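Local coordinates for protein membrane-anchored mycosin mycp1 (Mycobacterium thermoresistibile, PDB 4HVL) that probably cleaves proteins as a membrane-anchored, subtilisin-like serine endopeptidase belonging to the type VII (ESX-1) secretion system of mycobacteria, at residues A[95-100]-A[289-294]; A[131-136]-A[156-161]; A[169-174]-A[200-205]; A[235-240]-A[350-355]. One frame throughout, in Å; residues are numbered along the deposited sequence.

Contact 1: residues A[95-100]-A[289-294]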
loop_
_atom_site.group_PDB
_atom_site.type_symbol
_atom_site.label_atom_id
_atom_site.label_comp_id
_atom_site.label_asym_id
_atom_site.label_seq_id
_atom_site.Cartn_x
_atom_site.Cartn_y
_atom_site.Cartn_z
ATOM N N MET A 95 3.366 2.029 16.823
ATOM C CA MET A 95 2.157 1.544 17.485
ATOM C C MET A 95 1.227 2.661 17.938
ATOM O O MET A 95 0.447 2.474 18.873
ATOM C CB MET A 95 2.526 0.668 18.689
ATOM C CG MET A 95 3.233 -0.632 18.337
ATOM S SD MET A 95 2.360 -1.661 17.143
ATOM C CE MET A 95 0.796 -1.953 17.968
ATOM N N SER A 96 1.280 3.784 17.235
ATOM C CA SER A 96 0.357 4.888 17.431
ATOM C C SER A 96 -0.159 5.362 16.074
ATOM O O SER A 96 0.615 5.849 15.236
ATOM C CB SER A 96 1.075 6.044 18.136
ATOM O OG SER A 96 0.152 7.085 18.422
ATOM N N ASP A 97 -1.458 5.200 15.851
ATOM C CA ASP A 97 -2.115 5.658 14.636
ATOM C C ASP A 97 -2.865 6.934 15.007
ATOM O O ASP A 97 -3.788 6.877 15.792
ATOM C CB ASP A 97 -3.109 4.611 14.116
ATOM C CG ASP A 97 -3.738 5.006 12.815
ATOM O OD1 ASP A 97 -3.317 6.063 12.241
ATOM O OD2 ASP A 97 -4.601 4.224 12.337
ATOM N N CYS A 98 -2.459 8.058 14.422
ATOM C CA CYS A 98 -3.103 9.339 14.661
ATOM C C CYS A 98 -4.041 9.709 13.492
ATOM O O CYS A 98 -4.711 10.724 13.546
ATOM C CB CYS A 98 -2.017 10.417 14.870
ATOM S SG CYS A 98 -2.494 11.896 15.786
ATOM N N ASP A 99 -4.135 8.851 12.476
ATOM C CA ASP A 99 -4.804 9.202 11.221
ATOM C C ASP A 99 -5.994 8.311 10.887
ATOM O O ASP A 99 -6.549 8.428 9.820
ATOM C CB ASP A 99 -3.801 9.106 10.063
ATOM C CG ASP A 99 -2.687 10.126 10.170
ATOM O OD1 ASP A 99 -1.952 10.132 11.175
ATOM O OD2 ASP A 99 -2.569 10.940 9.254
ATOM N N ALA A 100 -6.333 7.361 11.746
ATOM C CA ALA A 100 -7.409 6.432 11.439
ATOM C C ALA A 100 -7.211 5.848 10.055
ATOM O O ALA A 100 -8.120 5.855 9.243
ATOM C CB ALA A 100 -8.760 7.135 11.541
ATOM N N LEU A 289 -11.481 -2.548 10.477
ATOM C CA LEU A 289 -11.534 -2.452 11.934
ATOM C C LEU A 289 -10.781 -1.240 12.456
ATOM O O LEU A 289 -9.781 -0.802 11.877
ATOM C CB LEU A 289 -10.946 -3.710 12.588
ATOM C CG LEU A 289 -11.515 -5.076 12.150
ATOM C CD1 LEU A 289 -10.810 -6.198 12.921
ATOM C CD2 LEU A 289 -13.018 -5.117 12.350
ATOM N N GLY A 290 -11.270 -0.708 13.568
ATOM C CA GLY A 290 -10.679 0.458 14.209
ATOM C C GLY A 290 -9.736 0.105 15.347
ATOM O O GLY A 290 -9.239 -1.035 15.453
ATOM N N TYR A 291 -9.527 1.091 16.218
ATOM C CA TYR A 291 -8.525 1.025 17.266
ATOM C C TYR A 291 -8.848 0.005 18.360
ATOM O O TYR A 291 -7.975 -0.339 19.146
ATOM C CB TYR A 291 -8.333 2.402 17.924
ATOM C CG TYR A 291 -7.971 3.553 16.985
ATOM C CD1 TYR A 291 -7.330 3.324 15.756
ATOM C CD2 TYR A 291 -8.232 4.878 17.348
ATOM C CE1 TYR A 291 -6.999 4.375 14.900
ATOM C CE2 TYR A 291 -7.893 5.925 16.502
ATOM C CZ TYR A 291 -7.289 5.670 15.270
ATOM O OH TYR A 291 -6.927 6.713 14.442
ATOM N N GLY A 292 -10.097 -0.442 18.433
ATOM C CA GLY A 292 -10.482 -1.464 19.409
ATOM C C GLY A 292 -10.772 -2.801 18.734
ATOM O O GLY A 292 -11.190 -3.731 19.384
ATOM N N GLY A 293 -10.543 -2.897 17.430
ATOM C CA GLY A 293 -10.936 -4.087 16.677
ATOM C C GLY A 293 -12.410 -4.118 16.329
ATOM O O GLY A 293 -12.939 -5.177 15.953
ATOM N N GLU A 294 -13.059 -2.950 16.425
ATOM C CA GLU A 294 -14.487 -2.770 16.122
ATOM C C GLU A 294 -14.689 -2.475 14.638
ATOM O O GLU A 294 -13.909 -1.736 14.043
ATOM C CB GLU A 294 -15.066 -1.611 16.979
ATOM C CG GLU A 294 -14.854 -0.175 16.470
ATOM C CD GLU A 294 -13.441 0.415 16.612
ATOM O OE1 GLU A 294 -12.497 -0.298 16.989
ATOM O OE2 GLU A 294 -13.264 1.639 16.354
#
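Ala100 and Tyr291 meet between two irregular loops whose backbones stay well apart: the nearest CA atoms, those of Ala100 and Gly290, are 7.4 Å from each other, and a tyrosine side chain spans the gap. The 289-294 loop folds as a type I beta turn from Gly290 to Gly293. Positive phi at Gly293 (79°) would press a side chain against the preceding carbonyl, so glycine suits that corner. Glu294 steadies the turn, its OE1 accepting from Gly292 N at 2.8 Å on the syn side of the carboxylate.

Tyr291 leaves this turn with CG anti to the carbonyl carbon (chi1 -56°), which carries the phenol across to residues 97-100. Tyr291 OH lies 2.8 Å from Ala100 N, a weak hydrogen bond because the N-H is poorly aimed (120°), and it is also hydrogen-bonded to Ala30 O. The small CB of Ala100 leaves room for Tyr291 OH at 3.5 Å. Asp97 crosses the phenol at about a right angle, and its OD2 comes to the ring edge, 3.5 Å from Tyr291 CE1. That carboxylate is engaged throughout: Asp97 OD1 takes Asp99 N at 2.9 Å in an Asx turn and also meets Thr71 OG1, while OD2 is hydrogen-bonded to Thr103 OG1 and His101 N. A short aspartate can organise the loop around itself.

The disulfide of Cys98 with Cys29 ties the same loop to the N-terminal part of the chain. The contact thus joins the loop after strand 82-86, which leads to the predicted charge-relay His101 and helix 102-110, to the connection between strands 288-289 and 295-300.

Contact 2: residues A[131-136]-A[156-161]. With ZN (zinc ion), chain B.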
loop_
_atom_site.group_PDB
_atom_site.type_symbol
_atom_site.label_atom_id
_atom_site.label_comp_id
_atom_site.label_asym_id
_atom_site.label_seq_id
_atom_site.Cartn_x
_atom_site.Cartn_y
_atom_site.Cartn_z
ATOM N N LEU A 131 5.007 0.047 10.730
ATOM C CA LEU A 131 5.979 1.124 10.549
ATOM C C LEU A 131 5.200 2.370 10.187
ATOM O O LEU A 131 4.448 2.372 9.194
ATOM C CB LEU A 131 6.939 0.809 9.413
ATOM C CG LEU A 131 7.888 -0.372 9.565
ATOM C CD1 LEU A 131 7.207 -1.697 9.199
ATOM C CD2 LEU A 131 9.113 -0.157 8.682
ATOM N N ARG A 132 5.333 3.419 10.996
ATOM C CA ARG A 132 4.697 4.675 10.683
ATOM C C ARG A 132 5.657 5.508 9.821
ATOM O O ARG A 132 6.740 5.891 10.267
ATOM C CB ARG A 132 4.240 5.450 11.923
ATOM C CG ARG A 132 3.729 6.838 11.550
ATOM C CD ARG A 132 2.837 7.467 12.584
ATOM N NE ARG A 132 3.592 7.849 13.780
ATOM C CZ ARG A 132 3.097 8.572 14.775
ATOM N NH1 ARG A 132 1.853 9.005 14.727
ATOM N NH2 ARG A 132 3.852 8.840 15.828
ATOM N N HIS A 133 5.231 5.784 8.600
ATOM C CA HIS A 133 5.970 6.636 7.683
ATOM C C HIS A 133 5.265 7.981 7.401
ATOM O O HIS A 133 5.951 8.955 7.076
ATOM C CB HIS A 133 6.259 5.902 6.373
ATOM C CG HIS A 133 6.918 6.769 5.353
ATOM N ND1 HIS A 133 6.210 7.408 4.363
ATOM C CD2 HIS A 133 8.193 7.213 5.251
ATOM C CE1 HIS A 133 7.027 8.169 3.659
ATOM N NE2 HIS A 133 8.237 8.062 4.175
ATOM N N THR A 134 3.935 8.046 7.536
ATOM C CA THR A 134 3.165 9.266 7.254
ATOM C C THR A 134 2.189 9.588 8.359
ATOM O O THR A 134 1.660 8.675 8.986
ATOM C CB THR A 134 2.352 9.119 5.935
ATOM O OG1 THR A 134 3.247 9.216 4.834
ATOM C CG2 THR A 134 1.323 10.222 5.747
ATOM N N SER A 135 1.954 10.890 8.586
ATOM C CA SER A 135 0.790 11.372 9.356
ATOM C C SER A 135 0.409 12.792 8.994
ATOM O O SER A 135 1.246 13.705 9.090
ATOM C CB SER A 135 1.015 11.328 10.867
ATOM O OG SER A 135 -0.090 11.956 11.546
ATOM N N ALA A 136 -0.870 12.985 8.669
ATOM C CA ALA A 136 -1.431 14.306 8.471
ATOM C C ALA A 136 -1.515 15.143 9.771
ATOM O O ALA A 136 -1.805 16.319 9.720
ATOM C CB ALA A 136 -2.809 14.185 7.827
ATOM N N ALA A 156 10.641 14.986 -1.201
ATOM C CA ALA A 156 11.986 14.420 -1.277
ATOM C C ALA A 156 12.405 13.844 0.062
ATOM O O ALA A 156 12.930 12.734 0.126
ATOM C CB ALA A 156 12.978 15.460 -1.726
ATOM N N GLY A 157 12.135 14.585 1.127
ATOM C CA GLY A 157 12.398 14.111 2.482
ATOM C C GLY A 157 11.607 12.866 2.815
ATOM O O GLY A 157 12.127 11.917 3.403
ATOM N N SER A 158 10.335 12.869 2.447
ATOM C CA SER A 158 9.472 11.719 2.679
ATOM C C SER A 158 9.996 10.464 1.920
ATOM O O SER A 158 9.973 9.349 2.435
ATOM C CB SER A 158 8.035 12.088 2.312
ATOM O OG SER A 158 7.201 10.959 2.221
ATOM N N LEU A 159 10.528 10.657 0.729
ATOM C CA LEU A 159 11.135 9.537 -0.023
ATOM C C LEU A 159 12.463 9.069 0.593
ATOM O O LEU A 159 12.773 7.879 0.588
ATOM C CB LEU A 159 11.314 9.905 -1.492
ATOM C CG LEU A 159 10.019 9.906 -2.313
ATOM C CD1 LEU A 159 10.241 10.564 -3.668
ATOM C CD2 LEU A 159 9.465 8.511 -2.523
ATOM N N ARG A 160 13.234 9.991 1.151
ATOM C CA ARG A 160 14.412 9.574 1.891
ATOM C C ARG A 160 14.047 8.734 3.131
ATOM O O ARG A 160 14.669 7.691 3.374
ATOM C CB ARG A 160 15.295 10.778 2.230
ATOM C CG ARG A 160 16.065 11.318 1.023
ATOM C CD ARG A 160 17.145 12.287 1.466
ATOM N NE ARG A 160 16.524 13.468 2.032
ATOM C CZ ARG A 160 16.149 14.536 1.327
ATOM N NH1 ARG A 160 16.350 14.584 0.022
ATOM N NH2 ARG A 160 15.579 15.574 1.938
ATOM N N SER A 161 13.051 9.157 3.915
ATOM C CA SER A 161 12.623 8.348 5.098
ATOM C C SER A 161 11.970 7.000 4.704
ATOM O O SER A 161 12.102 5.985 5.406
ATOM C CB SER A 161 11.706 9.155 6.019
ATOM O OG SER A 161 10.439 9.354 5.446
HETATM ZN ZN ZN B . 4.134 7.548 3.860
HETATM O O HOH W 1 4.472 11.341 4.280
#
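His133 reaches helix 154-171 from the loop just beyond strand 127-132, whose last residues, Leu131 and Arg132, bring the chain up to it. CG anti to the backbone N (chi1 175°) carries the ring toward the helix, and chi2 near -96° turns ND1 to a metal and NE2 to the helix. His133 ND1 binds a zinc ion at 2.1 Å. On the far side of the ring His133 NE2 donates to Ser158 O at 2.8 Å, with the acceptor close to the ring plane and the N-H...O angle 149°. Together with the metal bond, this fixes the rotation of the imidazole, and it would be expected to make ND1 a better ligand, a second-shell arrangement common in zinc sites.

The parallel sheet and flanking helices are those of the subtilisin fold, and here a strand end is joined to the helix that follows it in sequence. Two small serines let the ring edge come close: Ser161 OG is 2.9 Å from His133 NE2, and Ser158 OG lies 3.1 Å from His133 CE1.

Thr134, next along, supplies OG1 to the same zinc at 2.1 Å, and Glu181 is a further ligand. Beyond Thr134, Ser135 OG and Ala136 N are hydrogen-bonded to the carboxylate of Asp99.

Contact 3: residues A[169-174]-A[200-205]. With ZN (zinc ion), chain E.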
loop_
_atom_site.group_PDB
_atom_site.type_symbol
_atom_site.label_atom_id
_atom_site.label_comp_id
_atom_site.label_asym_id
_atom_site.label_seq_id
_atom_site.Cartn_x
_atom_site.Cartn_y
_atom_site.Cartn_z
ATOM N N ALA A 169 12.170 -2.420 7.379
ATOM C CA ALA A 169 11.122 -3.437 7.260
ATOM C C ALA A 169 11.702 -4.793 6.892
ATOM O O ALA A 169 11.324 -5.828 7.454
ATOM C CB ALA A 169 10.066 -3.011 6.252
ATOM N N ALA A 170 12.591 -4.787 5.909
ATOM C CA ALA A 170 13.262 -6.009 5.442
ATOM C C ALA A 170 14.077 -6.642 6.564
ATOM O O ALA A 170 14.012 -7.858 6.781
ATOM C CB ALA A 170 14.155 -5.687 4.264
ATOM N N ASN A 171 14.820 -5.799 7.293
ATOM C CA ASN A 171 15.619 -6.256 8.438
ATOM C C ASN A 171 14.811 -6.872 9.585
ATOM O O ASN A 171 15.326 -7.706 10.338
ATOM C CB ASN A 171 16.524 -5.124 8.953
ATOM C CG ASN A 171 17.669 -4.807 7.982
ATOM O OD1 ASN A 171 17.922 -5.554 7.042
ATOM N ND2 ASN A 171 18.378 -3.700 8.223
ATOM N N LEU A 172 13.556 -6.440 9.714
ATOM C CA LEU A 172 12.612 -7.008 10.694
ATOM C C LEU A 172 12.206 -8.434 10.353
ATOM O O LEU A 172 11.680 -9.127 11.206
ATOM C CB LEU A 172 11.356 -6.130 10.808
ATOM C CG LEU A 172 11.623 -4.770 11.482
ATOM C CD1 LEU A 172 10.444 -3.825 11.312
ATOM C CD2 LEU A 172 11.962 -4.957 12.965
ATOM N N GLY A 173 12.440 -8.875 9.120
ATOM C CA GLY A 173 12.170 -10.268 8.728
ATOM C C GLY A 173 10.793 -10.490 8.105
ATOM O O GLY A 173 10.293 -11.606 8.071
ATOM N N ALA A 174 10.150 -9.440 7.628
ATOM C CA ALA A 174 8.810 -9.605 7.023
ATOM C C ALA A 174 8.929 -10.240 5.633
ATOM O O ALA A 174 9.869 -9.946 4.886
ATOM C CB ALA A 174 8.113 -8.274 6.955
ATOM N N VAL A 200 14.224 -1.080 -2.245
ATOM C CA VAL A 200 13.260 -2.035 -2.784
ATOM C C VAL A 200 14.009 -3.260 -3.270
ATOM O O VAL A 200 13.631 -4.406 -2.960
ATOM C CB VAL A 200 12.415 -1.403 -3.925
ATOM C CG1 VAL A 200 11.533 -2.442 -4.580
ATOM C CG2 VAL A 200 11.524 -0.271 -3.394
ATOM N N ASN A 201 15.101 -3.029 -4.005
ATOM C CA ASN A 201 15.959 -4.122 -4.486
ATOM C C ASN A 201 16.490 -5.008 -3.365
ATOM O O ASN A 201 16.495 -6.226 -3.503
ATOM C CB ASN A 201 17.123 -3.560 -5.297
ATOM C CG ASN A 201 17.987 -4.649 -5.926
ATOM O OD1 ASN A 201 17.535 -5.399 -6.770
ATOM N ND2 ASN A 201 19.244 -4.717 -5.517
ATOM N N TYR A 202 16.963 -4.388 -2.284
ATOM C CA TYR A 202 17.474 -5.097 -1.103
ATOM C C TYR A 202 16.371 -5.953 -0.470
ATOM O O TYR A 202 16.589 -7.133 -0.177
ATOM C CB TYR A 202 18.002 -4.038 -0.142
ATOM C CG TYR A 202 18.466 -4.424 1.254
ATOM C CD1 TYR A 202 19.793 -4.718 1.509
ATOM C CD2 TYR A 202 17.582 -4.387 2.323
ATOM C CE1 TYR A 202 20.222 -5.005 2.788
ATOM C CE2 TYR A 202 17.988 -4.672 3.601
ATOM C CZ TYR A 202 19.312 -4.973 3.835
ATOM O OH TYR A 202 19.705 -5.258 5.103
ATOM N N ALA A 203 15.185 -5.379 -0.285
ATOM C CA ALA A 203 14.063 -6.131 0.275
ATOM C C ALA A 203 13.719 -7.357 -0.560
ATOM O O ALA A 203 13.526 -8.455 -0.028
ATOM C CB ALA A 203 12.826 -5.246 0.434
ATOM N N VAL A 204 13.691 -7.176 -1.872
ATOM C CA VAL A 204 13.214 -8.221 -2.783
ATOM C C VAL A 204 14.296 -9.241 -3.115
ATOM O O VAL A 204 14.014 -10.440 -3.129
ATOM C CB VAL A 204 12.671 -7.590 -4.080
ATOM C CG1 VAL A 204 12.667 -8.570 -5.209
ATOM C CG2 VAL A 204 11.283 -7.021 -3.831
ATOM N N HIS A 205 15.517 -8.783 -3.378
ATOM C CA HIS A 205 16.577 -9.678 -3.837
ATOM C C HIS A 205 17.514 -10.154 -2.727
ATOM O O HIS A 205 18.112 -11.212 -2.865
ATOM C CB HIS A 205 17.369 -9.061 -4.993
ATOM C CG HIS A 205 16.591 -8.988 -6.257
ATOM N ND1 HIS A 205 16.523 -7.853 -7.037
ATOM C CD2 HIS A 205 15.776 -9.895 -6.845
ATOM C CE1 HIS A 205 15.723 -8.075 -8.064
ATOM N NE2 HIS A 205 15.261 -9.305 -7.964
HETATM ZN ZN ZN E . 13.839 -10.139 -9.286
HETATM O O HOH W 2 20.866 -2.717 6.683
HETATM O O HOH W 3 13.984 -12.365 -9.271
HETATM O O HOH W 4 14.174 -8.793 -11.078
#
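Tyr202 and Asn171 form the polar link between two neighbouring helices. The phenol OH of Tyr202 donates to Asn171 OD1 over 2.7 Å, meeting a lone pair in the carbonyl plane at a C=O...O angle of 129°. The amide oxygen lies at the ring edge, while the amide and ring planes stand 73° apart. A water completes this junction, accepting from Asn171 ND2 at 3.1 Å and donating to Tyr202 OH at 3.2 Å.

Next to the bond the surfaces are apolar. Ala170 CB rests 4.0 Å from Tyr202 CE2 and 4.1 Å from Ala203 CB. With only methyl groups at Ala170 and Ala203, the helices can approach to 5.2 Å between the CA atoms of these residues. In the subtilisin fold helices 154-171 and 194-206 follow strands 127-132 and 176-179 of the parallel sheet, and this contact lies near the C-terminal end of each.

Tyr202 is extended toward its partner by a CG placed anti to the backbone N (chi1 173°), and its ring also touches Val167 and Lys207. The amide nitrogen of Asn171 is held by Asp15, which with His168 binds a zinc ion. Gly173 takes a positive phi at which a side chain would be jammed against the preceding carbonyl, and closes the first helix in a Schellman motif. Farther off, Asn201 OD1 accepts from His205 ND1 at 2.7 Å, orienting the imidazole; His205 NE2 binds a different zinc ion at 2.1 Å.

Contact 4: residues A[235-240]-A[350-355]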
loop_
_atom_site.group_PDB
_atom_site.type_symbol
_atom_site.label_atom_id
_atom_site.label_comp_id
_atom_site.label_asym_id
_atom_site.label_seq_id
_atom_site.Cartn_x
_atom_site.Cartn_y
_atom_site.Cartn_z
ATOM N N ASP A 235 5.684 1.813 -27.526
ATOM C CA ASP A 235 5.463 2.249 -26.132
ATOM C C ASP A 235 4.040 1.882 -25.687
ATOM O O ASP A 235 3.224 2.756 -25.404
ATOM C CB ASP A 235 5.725 3.766 -25.991
ATOM C CG ASP A 235 5.715 4.252 -24.528
ATOM O OD1 ASP A 235 6.024 3.456 -23.605
ATOM O OD2 ASP A 235 5.384 5.442 -24.304
ATOM N N PRO A 236 3.734 0.572 -25.633
ATOM C CA PRO A 236 2.353 0.106 -25.330
ATOM C C PRO A 236 1.816 0.549 -23.966
ATOM O O PRO A 236 0.613 0.788 -23.813
ATOM C CB PRO A 236 2.473 -1.428 -25.408
ATOM C CG PRO A 236 3.914 -1.714 -25.131
ATOM C CD PRO A 236 4.689 -0.553 -25.708
ATOM N N ARG A 237 2.699 0.651 -22.980
ATOM C CA ARG A 237 2.324 1.154 -21.653
ATOM C C ARG A 237 2.418 2.694 -21.504
ATOM O O ARG A 237 2.075 3.232 -20.468
ATOM C CB ARG A 237 3.174 0.465 -20.579
ATOM C CG ARG A 237 3.054 -1.063 -20.562
ATOM C CD ARG A 237 1.622 -1.532 -20.294
ATOM N NE ARG A 237 1.049 -0.957 -19.073
ATOM C CZ ARG A 237 1.083 -1.532 -17.866
ATOM N NH1 ARG A 237 1.682 -2.700 -17.708
ATOM N NH2 ARG A 237 0.537 -0.928 -16.803
ATOM N N GLY A 238 2.835 3.404 -22.547
ATOM C CA GLY A 238 2.782 4.874 -22.522
ATOM C C GLY A 238 3.691 5.555 -21.511
ATOM O O GLY A 238 3.285 6.539 -20.899
ATOM N N TRP A 239 4.911 5.038 -21.341
ATOM C CA TRP A 239 5.949 5.721 -20.558
ATOM C C TRP A 239 6.185 7.166 -21.024
ATOM O O TRP A 239 6.436 8.028 -20.199
ATOM C CB TRP A 239 7.299 4.972 -20.592
ATOM C CG TRP A 239 7.368 3.839 -19.612
ATOM C CD1 TRP A 239 7.067 2.532 -19.845
ATOM C CD2 TRP A 239 7.744 3.923 -18.223
ATOM N NE1 TRP A 239 7.236 1.790 -18.683
ATOM C CE2 TRP A 239 7.635 2.623 -17.675
ATOM C CE3 TRP A 239 8.136 4.963 -17.393
ATOM C CZ2 TRP A 239 7.957 2.344 -16.337
ATOM C CZ3 TRP A 239 8.447 4.684 -16.073
ATOM C CH2 TRP A 239 8.352 3.391 -15.563
ATOM N N GLN A 240 6.097 7.409 -22.325
ATOM C CA GLN A 240 6.325 8.746 -22.884
ATOM C C GLN A 240 5.154 9.716 -22.711
ATOM O O GLN A 240 5.306 10.876 -22.989
ATOM C CB GLN A 240 6.712 8.654 -24.363
ATOM C CG GLN A 240 7.924 7.768 -24.637
ATOM C CD GLN A 240 9.023 7.963 -23.609
ATOM O OE1 GLN A 240 9.406 9.089 -23.289
ATOM N NE2 GLN A 240 9.490 6.867 -23.040
ATOM N N GLY A 350 -8.562 -4.506 -22.573
ATOM C CA GLY A 350 -7.377 -4.405 -23.412
ATOM C C GLY A 350 -6.275 -5.370 -23.030
ATOM O O GLY A 350 -5.164 -5.244 -23.520
ATOM N N GLY A 351 -6.572 -6.352 -22.177
ATOM C CA GLY A 351 -5.558 -7.325 -21.737
ATOM C C GLY A 351 -4.725 -6.832 -20.551
ATOM O O GLY A 351 -4.721 -7.440 -19.476
ATOM N N VAL A 352 -3.969 -5.771 -20.763
ATOM C CA VAL A 352 -3.304 -5.055 -19.674
ATOM C C VAL A 352 -3.603 -3.582 -19.914
ATOM O O VAL A 352 -3.670 -3.138 -21.064
ATOM C CB VAL A 352 -1.773 -5.304 -19.669
ATOM C CG1 VAL A 352 -1.039 -4.320 -18.768
ATOM C CG2 VAL A 352 -1.454 -6.738 -19.257
ATOM N N ASP A 353 -3.812 -2.822 -18.843
ATOM C CA ASP A 353 -3.914 -1.386 -18.988
ATOM C C ASP A 353 -3.302 -0.653 -17.796
ATOM O O ASP A 353 -2.871 -1.269 -16.818
ATOM C CB ASP A 353 -5.357 -0.968 -19.299
ATOM C CG ASP A 353 -6.298 -1.145 -18.133
ATOM O OD1 ASP A 353 -5.900 -0.897 -16.972
ATOM O OD2 ASP A 353 -7.469 -1.495 -18.386
ATOM N N ASN A 354 -3.249 0.663 -17.909
ATOM C CA ASN A 354 -2.579 1.498 -16.917
ATOM C C ASN A 354 -3.406 1.775 -15.656
ATOM O O ASN A 354 -2.903 2.353 -14.706
ATOM C CB ASN A 354 -2.108 2.802 -17.582
ATOM C CG ASN A 354 -0.839 2.611 -18.404
ATOM O OD1 ASN A 354 -0.457 1.484 -18.717
ATOM N ND2 ASN A 354 -0.161 3.724 -18.742
ATOM N N TYR A 355 -4.669 1.341 -15.647
ATOM C CA TYR A 355 -5.549 1.595 -14.517
ATOM C C TYR A 355 -5.533 0.407 -13.557
ATOM O O TYR A 355 -5.405 0.582 -12.333
ATOM C CB TYR A 355 -6.957 1.932 -15.017
ATOM C CG TYR A 355 -6.901 3.039 -16.034
ATOM C CD1 TYR A 355 -6.864 4.352 -15.640
ATOM C CD2 TYR A 355 -6.824 2.755 -17.402
ATOM C CE1 TYR A 355 -6.761 5.383 -16.564
ATOM C CE2 TYR A 355 -6.723 3.774 -18.345
ATOM C CZ TYR A 355 -6.691 5.092 -17.911
ATOM O OH TYR A 355 -6.600 6.120 -18.830
#
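Arg237 and Asn354 clasp each other across two loops of the subtilisin-like domain, one leading into strand 244-247 and the other lying between helices 334-343 and 363-368. Arg237 sits in a type I beta turn from Asp235 to Gly238, and Asn354 is the middle residue of an Asx turn, in which Asp353 OD1 accepts from Tyr355 N.

Hydrogen bonds carry the contact. Asn354 OD1 takes two of them from the side-on edge of the guanidinium, Arg237 NE at 2.9 Å and Arg237 NH2 at 3.2 Å. Bends at chi2 (-60°) and chi3 turn the chain of Arg237 so that its NE edge faces the amide oxygen. The NE donor lies nearly on the extension of the amide C=O (165°), whereas NH2 comes from well above the carbonyl plane and makes the longer bond. At the other end of the amide, Asn354 ND2 gives a straight bond (167°) to Arg237 O at 2.9 Å. Asparagine suits this place because one amide can accept from the side chain of Arg237 and donate to its backbone, holding the amide plane fixed. Arg237 NH2 has a second partner in Val277 O, so the arginine also joins the start of strand 277-282.

Within the first loop, both oxygens of Asp235 accept backbone N-H groups from the syn side, OD1 from Trp239 and OD2 from Gln240. This carboxylate steadies the turn that presents Arg237.

Van der Waals packing comes from Val352, which crosses the arginine at about a right angle; Val352 CG1 lies over one face of the guanidinium, toward its rim, 3.3 Å from Arg237 NH1.

How the contacts relate
All four contacts belong to the subtilase region. Contacts 1 and 2 touch, their centres about 19 Å apart, through Asp99 of the loop before helix 102-110 and residues 135-136 beyond strand 127-132. Contacts 2 and 3, with centres about 17 Å apart, share helix 154-171 and meet where Leu131 packs on Ala169. Along the chain, contact 2 closes before contact 3 opens, and both are nested within the long loop closed by contact 1. Contact 4 lies across the centre of the chain from contact 1, about 37 Å between centres, and their segments alternate in sequence. The first three form a connected run, contacts 1 and 2 near the predicted catalytic residues and contacts 2 and 3 at zinc sites, whereas contact 4 joins two loops far apart in sequence.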